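Local coordinates for protease lasA (Pseudomonas aeruginosa, PDB 3IT5), which cleaves elastin and the pentaglycine cross-links of staphylococcal cell walls as a secreted zinc metalloendopeptidase of the M23 family, at residues R64-V69 and N78-D83; Y32-A37 and H122-Y127. All coordinates share one frame; numbering follows the deposited sequence.

Overall arrangement
Both contacts are antiparallel strand pairings in one sheet of the peptidase. Strand 75-83 lies beside strand 121-127, bonded through Asn78 N to Ser124 O and Tyr80 N to His122 O, so 64-69, 78-83, 122-127 and 32-37 run across the sheet in that order. Along the chain, contact 1 is nested inside the long loop that contact 2 closes. Contact 1 is a partly buried hairpin whose polar face is held by amide and guanidinium bonds. Contact 2, nearer the chain centre, is fully buried, and its polar face carries two zinc ligands and a serine pair. The two touch along strands 75-83 and 121-127 and, near the zinc, where His81 packs on His122.

Contact 1. Residues R64-V69 and N78-D83; sequences RCQVRV and NYYHMD
Val67 and Tyr79 form an antiparallel hydrogen-bonded pair, Val67 N giving to Tyr79 O at 3.0 Å and Tyr79 N to Val67 O at 2.8 Å, and the strand axes come within 4.8 Å. On one face of the pairing, Asn78 works with both ends of its amide. Its ND2 reaches Gln66 OE1 at 3.0 Å, the two amide planes nearly perpendicular at 81°. Its OD1 takes NE and NH2 of Arg68, both nitrogens meeting that one oxygen in the guanidinium plane; the Arg68 NE to Asn78 OD1 distance of 2.5 Å is shorter than expected and doubtful in detail. Arg68 gets there by bending at chi2 and chi3, which brings the edge of the guanidinium to the Asn78 amide. This is a beta hairpin of the M23 peptidase sheet, and past Tyr80 its second strand breaks. There His81, a likely proton donor or acceptor in catalysis, takes a left-handed backbone (phi 62°) that turns its side chain from the hairpin toward the zinc site. Backbone bonding resumes with a hydrogen bond from Met82 N to Cys65 O at 2.9 Å. Cys65 SG, in disulfide with Cys111, sits obliquely against the Tyr80 ring, 3.4 Å from CE1, while Tyr80 OH bonds to Gly113 O. On the side that carries Tyr79, Val69 CG2 packs 3.7 Å from Tyr79 CE1.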
ATOM      1  N   ARG A  64       8.604  -4.721 -14.487  1.00  7.76           N
ATOM      2  CA  ARG A  64       7.496  -5.694 -14.487  1.00  7.61           C
ATOM      3  C   ARG A  64       6.865  -5.912 -13.103  1.00  7.40           C
ATOM      4  O   ARG A  64       5.757  -6.447 -12.993  1.00  7.38           O
ATOM      5  CB  ARG A  64       7.957  -7.039 -15.080  1.00  7.91           C
ATOM      6  CG  ARG A  64       8.991  -7.813 -14.252  1.00  8.16           C
ATOM      7  CD  ARG A  64       9.597  -8.981 -15.037  1.00  9.01           C
ATOM      8  NE  ARG A  64       8.676 -10.114 -15.139  1.00  9.25           N
ATOM      9  CZ  ARG A  64       8.777 -11.243 -14.443  1.00  9.06           C
ATOM     10  NH1 ARG A  64       9.776 -11.427 -13.591  1.00  7.85           N
ATOM     11  NH2 ARG A  64       7.875 -12.201 -14.609  1.00  9.68           N
ATOM     12  N   CYS A  65       7.573  -5.491 -12.055  1.00  7.16           N
ATOM     13  CA  CYS A  65       7.140  -5.738 -10.685  1.00  6.85           C
ATOM     14  C   CYS A  65       7.055  -4.488  -9.794  1.00  6.60           C
ATOM     15  O   CYS A  65       6.902  -4.602  -8.572  1.00  6.12           O
ATOM     16  CB  CYS A  65       8.040  -6.801 -10.045  1.00  7.02           C
ATOM     17  SG  CYS A  65       9.611  -6.220  -9.386  1.00  7.42           S
ATOM     18  N   GLN A  66       7.139  -3.303 -10.400  1.00  6.06           N
ATOM     19  CA  GLN A  66       7.071  -2.054  -9.631  1.00  6.00           C
ATOM     20  C   GLN A  66       6.412  -0.904 -10.385  1.00  5.99           C
ATOM     21  O   GLN A  66       6.686  -0.688 -11.572  1.00  5.91           O
ATOM     22  CB  GLN A  66       8.456  -1.626  -9.130  1.00  5.78           C
ATOM     23  CG  GLN A  66       8.399  -0.672  -7.937  1.00  5.50           C
ATOM     24  CD  GLN A  66       9.759  -0.298  -7.372  1.00  5.35           C
ATOM     25  OE1 GLN A  66       9.909  -0.153  -6.156  1.00  5.53           O
ATOM     26  NE2 GLN A  66      10.747  -0.120  -8.245  1.00  3.97           N
ATOM     27  N   VAL A  67       5.562  -0.170  -9.662  1.00  5.99           N
ATOM     28  CA  VAL A  67       4.755   0.934 -10.193  1.00  6.15           C
ATOM     29  C   VAL A  67       4.722   2.072  -9.173  1.00  6.24           C
ATOM     30  O   VAL A  67       4.687   1.825  -7.962  1.00  6.35           O
ATOM     31  CB  VAL A  67       3.290   0.478 -10.482  1.00  6.23           C
ATOM     32  CG1 VAL A  67       2.359   1.672 -10.727  1.00  6.45           C
ATOM     33  CG2 VAL A  67       3.238  -0.472 -11.672  1.00  6.32           C
ATOM     34  N   ARG A  68       4.736   3.308  -9.668  1.00  6.12           N
ATOM     35  CA  ARG A  68       4.557   4.500  -8.840  1.00  6.23           C
ATOM     36  C   ARG A  68       3.411   5.344  -9.410  1.00  6.12           C
ATOM     37  O   ARG A  68       3.291   5.500 -10.629  1.00  6.09           O
ATOM     38  CB  ARG A  68       5.872   5.301  -8.778  1.00  6.59           C
ATOM     39  CG  ARG A  68       5.822   6.673  -8.077  1.00  7.59           C
ATOM     40  CD  ARG A  68       6.357   6.659  -6.629  1.00  9.86           C
ATOM     41  NE  ARG A  68       7.543   5.816  -6.446  1.00 11.03           N
ATOM     42  CZ  ARG A  68       8.808   6.228  -6.518  1.00 12.04           C
ATOM     43  NH1 ARG A  68       9.105   7.500  -6.771  1.00 13.31           N
ATOM     44  NH2 ARG A  68       9.788   5.355  -6.328  1.00 12.36           N
ATOM     45  N   VAL A  69       2.561   5.868  -8.530  1.00  5.99           N
ATOM     46  CA  VAL A  69       1.502   6.793  -8.934  1.00  5.67           C
ATOM     47  C   VAL A  69       1.797   8.156  -8.309  1.00  5.69           C
ATOM     48  O   VAL A  69       1.894   8.279  -7.086  1.00  5.50           O
ATOM     49  CB  VAL A  69       0.088   6.272  -8.549  1.00  5.50           C
ATOM     50  CG1 VAL A  69      -1.004   7.246  -9.002  1.00  5.87           C
ATOM     51  CG2 VAL A  69      -0.158   4.895  -9.164  1.00  5.62           C
ATOM     52  N   ASN A  78       4.105   4.240  -3.880  1.00  4.63           N
ATOM     53  CA  ASN A  78       4.882   3.199  -4.531  1.00  4.81           C
ATOM     54  C   ASN A  78       4.269   1.821  -4.311  1.00  4.65           C
ATOM     55  O   ASN A  78       3.685   1.553  -3.263  1.00  5.04           O
ATOM     56  CB  ASN A  78       6.328   3.227  -4.039  1.00  4.49           C
ATOM     57  CG  ASN A  78       7.295   2.658  -5.054  1.00  4.92           C
ATOM     58  OD1 ASN A  78       7.617   3.306  -6.052  1.00  4.58           O
ATOM     59  ND2 ASN A  78       7.762   1.438  -4.807  1.00  4.45           N
ATOM     60  N   TYR A  79       4.413   0.957  -5.313  1.00  4.68           N
ATOM     61  CA  TYR A  79       3.808  -0.368  -5.314  1.00  4.34           C
ATOM     62  C   TYR A  79       4.859  -1.372  -5.778  1.00  4.56           C
ATOM     63  O   TYR A  79       5.264  -1.361  -6.941  1.00  4.46           O
ATOM     64  CB  TYR A  79       2.587  -0.404  -6.244  1.00  4.06           C
ATOM     65  CG  TYR A  79       1.572   0.682  -5.960  1.00  4.16           C
ATOM     66  CD1 TYR A  79       1.770   1.992  -6.420  1.00  3.57           C
ATOM     67  CD2 TYR A  79       0.423   0.407  -5.230  1.00  2.96           C
ATOM     68  CE1 TYR A  79       0.856   2.989  -6.148  1.00  3.00           C
ATOM     69  CE2 TYR A  79      -0.506   1.401  -4.963  1.00  3.53           C
ATOM     70  CZ  TYR A  79      -0.283   2.687  -5.419  1.00  3.31           C
ATOM     71  OH  TYR A  79      -1.208   3.671  -5.154  1.00  3.87           O
ATOM     72  N   TYR A  80       5.311  -2.220  -4.859  1.00  4.56           N
ATOM     73  CA  TYR A  80       6.331  -3.211  -5.177  1.00  4.78           C
ATOM     74  C   TYR A  80       5.774  -4.610  -4.955  1.00  4.88           C
ATOM     75  O   TYR A  80       4.712  -4.776  -4.344  1.00  4.70           O
ATOM     76  CB  TYR A  80       7.616  -2.957  -4.363  1.00  4.92           C
ATOM     77  CG  TYR A  80       8.819  -3.775  -4.807  1.00  4.68           C
ATOM     78  CD1 TYR A  80       9.244  -3.768  -6.138  1.00  4.60           C
ATOM     79  CD2 TYR A  80       9.538  -4.542  -3.894  1.00  4.30           C
ATOM     80  CE1 TYR A  80      10.351  -4.517  -6.545  1.00  4.56           C
ATOM     81  CE2 TYR A  80      10.649  -5.296  -4.293  1.00  4.21           C
ATOM     82  CZ  TYR A  80      11.043  -5.280  -5.612  1.00  3.70           C
ATOM     83  OH  TYR A  80      12.131  -6.020  -6.001  1.00  3.50           O
ATOM     84  N   HIS A  81       6.493  -5.612  -5.461  1.00  5.17           N
ATOM     85  CA  HIS A  81       6.006  -6.993  -5.532  1.00  5.42           C
ATOM     86  C   HIS A  81       4.763  -7.079  -6.427  1.00  5.35           C
ATOM     87  O   HIS A  81       3.800  -7.768  -6.104  1.00  5.48           O
ATOM     88  CB  HIS A  81       5.712  -7.577  -4.146  1.00  5.46           C
ATOM     89  CG  HIS A  81       6.841  -7.456  -3.172  1.00  6.15           C
ATOM     90  ND1 HIS A  81       8.128  -7.864  -3.457  1.00  6.21           N
ATOM     91  CD2 HIS A  81       6.862  -7.013  -1.891  1.00  6.11           C
ATOM     92  CE1 HIS A  81       8.897  -7.655  -2.403  1.00  5.95           C
ATOM     93  NE2 HIS A  81       8.153  -7.143  -1.439  1.00  6.55           N
ATOM     94  N   MET A  82       4.804  -6.366  -7.550  1.00  5.45           N
ATOM     95  CA  MET A  82       3.704  -6.342  -8.512  1.00  5.54           C
ATOM     96  C   MET A  82       3.899  -7.385  -9.604  1.00  5.45           C
ATOM     97  O   MET A  82       4.996  -7.917  -9.784  1.00  5.03           O
ATOM     98  CB  MET A  82       3.578  -4.955  -9.150  1.00  5.89           C
ATOM     99  CG  MET A  82       3.153  -3.843  -8.203  1.00  6.55           C
ATOM    100  SD  MET A  82       1.460  -4.021  -7.618  1.00  8.53           S
ATOM    101  CE  MET A  82       0.524  -3.854  -9.145  1.00  7.37           C
ATOM    102  N   ASP A  83       2.821  -7.677 -10.322  1.00  5.56           N
ATOM    103  CA  ASP A  83       2.854  -8.585 -11.461  1.00  5.61           C
ATOM    104  C   ASP A  83       1.722  -8.197 -12.403  1.00  5.66           C
ATOM    105  O   ASP A  83       0.791  -7.496 -11.997  1.00  5.44           O
ATOM    106  CB  ASP A  83       2.700 -10.041 -10.989  1.00  5.84           C
ATOM    107  CG  ASP A  83       2.979 -11.063 -12.090  1.00  6.29           C
ATOM    108  OD1 ASP A  83       3.663 -10.736 -13.086  1.00  7.47           O
ATOM    109  OD2 ASP A  83       2.511 -12.212 -11.951  1.00  6.88           O
TER

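Contact 2. Residues Y32-A37 and H122-Y127; sequences YSSFDA and HFSLLY. With ZN (zinc ion), chain E.
A chi1 of -55° sets Asp36 CG beside its backbone N, and a chi1 of 168° swings the His122 ring to the carbonyl side, bringing this non-hydrogen-bonded pair together at the zinc. Asp36 OD1 and His122 ND1 bind the zinc at 2.1 and 2.2 Å, Asp36 OD2 staying 2.8 Å from the metal. A water and His23 complete the site. Two residues further along, on the same face, Ser34 OG and Ser124 OG share a hydrogen bond of 2.6 Å. Asn25 OD1 bonds both Ser124 OG and His122 NE2, a second-shell tie that fixes the imidazole's rotation with ND1 on the metal. The face beneath is apolar: Phe123 turns its edge to the Phe35 ring in an offset edge-to-face pair, planes at 76°. Phe35 N gives to Phe123 O at 3.1 Å and Leu125 N to Ser33 O; on its other side the first strand has a classic beta bulge, Ser33 and Ser34 both facing His23. His122 closes the His-X-His motif of M23 peptidases that begins at His120. With two protein ligands on adjacent paired strands, the zinc is probably held in a well-defined position and would be expected to polarise its water for attack on the peptide.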
ATOM      1  N   TYR A  32       9.111   5.165   8.608  1.00 12.05           N
ATOM      2  CA  TYR A  32       8.194   4.045   8.394  1.00 10.97           C
ATOM      3  C   TYR A  32       7.186   4.412   7.301  1.00 10.25           C
ATOM      4  O   TYR A  32       6.037   4.767   7.574  1.00  9.56           O
ATOM      5  CB  TYR A  32       7.494   3.658   9.704  1.00 11.09           C
ATOM      6  CG  TYR A  32       8.407   3.146  10.813  1.00 11.16           C
ATOM      7  CD1 TYR A  32       9.797   3.107  10.659  1.00 11.29           C
ATOM      8  CD2 TYR A  32       7.875   2.732  12.031  1.00 11.41           C
ATOM      9  CE1 TYR A  32      10.620   2.651  11.682  1.00 11.21           C
ATOM     10  CE2 TYR A  32       8.690   2.278  13.058  1.00 11.27           C
ATOM     11  CZ  TYR A  32      10.058   2.241  12.877  1.00 11.44           C
ATOM     12  OH  TYR A  32      10.860   1.794  13.898  1.00 11.76           O
ATOM     13  N   SER A  33       7.653   4.309   6.060  1.00  9.46           N
ATOM     14  CA  SER A  33       6.940   4.774   4.873  1.00  8.82           C
ATOM     15  C   SER A  33       5.974   3.763   4.275  1.00  8.31           C
ATOM     16  O   SER A  33       5.139   4.130   3.450  1.00  8.26           O
ATOM     17  CB  SER A  33       7.953   5.135   3.788  1.00  8.74           C
ATOM     18  OG  SER A  33       8.609   3.967   3.333  1.00  8.50           O
ATOM     19  N   SER A  34       6.105   2.498   4.669  1.00  7.83           N
ATOM     20  CA  SER A  34       5.429   1.409   3.964  1.00  7.27           C
ATOM     21  C   SER A  34       4.624   0.491   4.879  1.00  7.18           C
ATOM     22  O   SER A  34       4.918   0.361   6.070  1.00  7.16           O
ATOM     23  CB  SER A  34       6.454   0.565   3.190  1.00  7.23           C
ATOM     24  OG  SER A  34       7.375   1.370   2.464  1.00  6.55           O
ATOM     25  N   PHE A  35       3.604  -0.137   4.306  1.00  6.89           N
ATOM     26  CA  PHE A  35       2.957  -1.285   4.928  1.00  7.07           C
ATOM     27  C   PHE A  35       2.583  -2.310   3.866  1.00  6.82           C
ATOM     28  O   PHE A  35       2.337  -1.960   2.706  1.00  7.34           O
ATOM     29  CB  PHE A  35       1.761  -0.883   5.810  1.00  6.82           C
ATOM     30  CG  PHE A  35       0.530  -0.462   5.049  1.00  7.12           C
ATOM     31  CD1 PHE A  35      -0.427  -1.402   4.666  1.00  7.21           C
ATOM     32  CD2 PHE A  35       0.303   0.880   4.760  1.00  6.98           C
ATOM     33  CE1 PHE A  35      -1.580  -1.014   3.980  1.00  7.35           C
ATOM     34  CE2 PHE A  35      -0.846   1.281   4.084  1.00  7.16           C
ATOM     35  CZ  PHE A  35      -1.791   0.335   3.690  1.00  7.31           C
ATOM     36  N   ASP A  36       2.574  -3.575   4.262  1.00  6.47           N
ATOM     37  CA  ASP A  36       2.225  -4.651   3.351  1.00  6.22           C
ATOM     38  C   ASP A  36       0.768  -5.030   3.540  1.00  6.30           C
ATOM     39  O   ASP A  36       0.187  -4.770   4.591  1.00  5.87           O
ATOM     40  CB  ASP A  36       3.126  -5.868   3.565  1.00  6.19           C
ATOM     41  CG  ASP A  36       4.601  -5.530   3.464  1.00  5.99           C
ATOM     42  OD1 ASP A  36       4.975  -4.685   2.621  1.00  6.11           O
ATOM     43  OD2 ASP A  36       5.395  -6.116   4.227  1.00  6.88           O
ATOM     44  N   ALA A  37       0.184  -5.627   2.506  1.00  6.27           N
ATOM     45  CA  ALA A  37      -1.194  -6.079   2.551  1.00  6.57           C
ATOM     46  C   ALA A  37      -1.392  -7.248   1.604  1.00  6.78           C
ATOM     47  O   ALA A  37      -0.853  -7.270   0.495  1.00  6.71           O
ATOM     48  CB  ALA A  37      -2.154  -4.942   2.215  1.00  6.53           C
ATOM     49  N   HIS A 122       3.852  -4.605  -1.154  1.00  4.16           N
ATOM     50  CA  HIS A 122       4.621  -3.622  -0.393  1.00  4.14           C
ATOM     51  C   HIS A 122       4.267  -2.237  -0.946  1.00  3.99           C
ATOM     52  O   HIS A 122       4.485  -1.954  -2.122  1.00  3.82           O
ATOM     53  CB  HIS A 122       6.123  -3.939  -0.505  1.00  4.21           C
ATOM     54  CG  HIS A 122       7.031  -2.851  -0.018  1.00  4.78           C
ATOM     55  ND1 HIS A 122       7.456  -2.763   1.290  1.00  5.80           N
ATOM     56  CD2 HIS A 122       7.630  -1.831  -0.677  1.00  5.49           C
ATOM     57  CE1 HIS A 122       8.264  -1.727   1.419  1.00  5.97           C
ATOM     58  NE2 HIS A 122       8.378  -1.136   0.243  1.00  5.24           N
ATOM     59  N   PHE A 123       3.713  -1.386  -0.083  1.00  3.95           N
ATOM     60  CA  PHE A 123       3.064  -0.138  -0.502  1.00  3.93           C
ATOM     61  C   PHE A 123       3.614   1.059   0.279  1.00  3.85           C
ATOM     62  O   PHE A 123       3.508   1.104   1.501  1.00  3.90           O
ATOM     63  CB  PHE A 123       1.545  -0.301  -0.324  1.00  3.81           C
ATOM     64  CG  PHE A 123       0.763   0.980  -0.369  1.00  4.26           C
ATOM     65  CD1 PHE A 123       0.501   1.613  -1.580  1.00  4.23           C
ATOM     66  CD2 PHE A 123       0.238   1.528   0.800  1.00  4.35           C
ATOM     67  CE1 PHE A 123      -0.247   2.787  -1.624  1.00  4.13           C
ATOM     68  CE2 PHE A 123      -0.512   2.707   0.767  1.00  4.10           C
ATOM     69  CZ  PHE A 123      -0.752   3.336  -0.446  1.00  4.39           C
ATOM     70  N   SER A 124       4.194   2.026  -0.435  1.00  4.08           N
ATOM     71  CA  SER A 124       4.944   3.127   0.196  1.00  4.36           C
ATOM     72  C   SER A 124       4.417   4.531  -0.105  1.00  4.39           C
ATOM     73  O   SER A 124       3.956   4.809  -1.210  1.00  4.55           O
ATOM     74  CB  SER A 124       6.414   3.066  -0.217  1.00  4.27           C
ATOM     75  OG  SER A 124       6.942   1.762  -0.051  1.00  4.53           O
ATOM     76  N   LEU A 125       4.535   5.414   0.884  1.00  4.58           N
ATOM     77  CA  LEU A 125       4.130   6.810   0.758  1.00  4.66           C
ATOM     78  C   LEU A 125       5.323   7.714   0.455  1.00  4.88           C
ATOM     79  O   LEU A 125       6.328   7.700   1.172  1.00  4.66           O
ATOM     80  CB  LEU A 125       3.414   7.279   2.033  1.00  4.58           C
ATOM     81  CG  LEU A 125       2.783   8.678   2.099  1.00  4.22           C
ATOM     82  CD1 LEU A 125       1.641   8.847   1.102  1.00  2.60           C
ATOM     83  CD2 LEU A 125       2.293   8.948   3.519  1.00  4.51           C
ATOM     84  N   LEU A 126       5.192   8.504  -0.608  1.00  5.26           N
ATOM     85  CA  LEU A 126       6.237   9.431  -1.030  1.00  5.88           C
ATOM     86  C   LEU A 126       5.746  10.869  -1.138  1.00  6.51           C
ATOM     87  O   LEU A 126       4.543  11.137  -1.096  1.00  6.38           O
ATOM     88  CB  LEU A 126       6.846   8.994  -2.369  1.00  5.87           C
ATOM     89  CG  LEU A 126       7.649   7.691  -2.379  1.00  5.68           C
ATOM     90  CD1 LEU A 126       6.733   6.481  -2.545  1.00  5.10           C
ATOM     91  CD2 LEU A 126       8.682   7.733  -3.490  1.00  5.85           C
ATOM     92  N   TYR A 127       6.701  11.789  -1.262  1.00  7.20           N
ATOM     93  CA  TYR A 127       6.416  13.200  -1.483  1.00  7.75           C
ATOM     94  C   TYR A 127       7.618  13.815  -2.171  1.00  7.91           C
ATOM     95  O   TYR A 127       8.734  13.744  -1.653  1.00  8.00           O
ATOM     96  CB  TYR A 127       6.119  13.914  -0.159  1.00  7.90           C
ATOM     97  CG  TYR A 127       5.636  15.337  -0.318  1.00  8.41           C
ATOM     98  CD1 TYR A 127       4.371  15.611  -0.840  1.00  9.01           C
ATOM     99  CD2 TYR A 127       6.445  16.411   0.053  1.00  8.86           C
ATOM    100  CE1 TYR A 127       3.922  16.923  -0.986  1.00  9.59           C
ATOM    101  CE2 TYR A 127       6.008  17.725  -0.093  1.00  9.41           C
ATOM    102  CZ  TYR A 127       4.744  17.973  -0.612  1.00  9.30           C
ATOM    103  OH  TYR A 127       4.305  19.267  -0.759  1.00  9.00           O
TER
HETATM  104 ZN    ZN E 183       6.994  -4.345   2.772  1.00 14.54          ZN
HETATM  105  O   HOH W   1       7.639  -6.096   1.815  1.00 10.52           O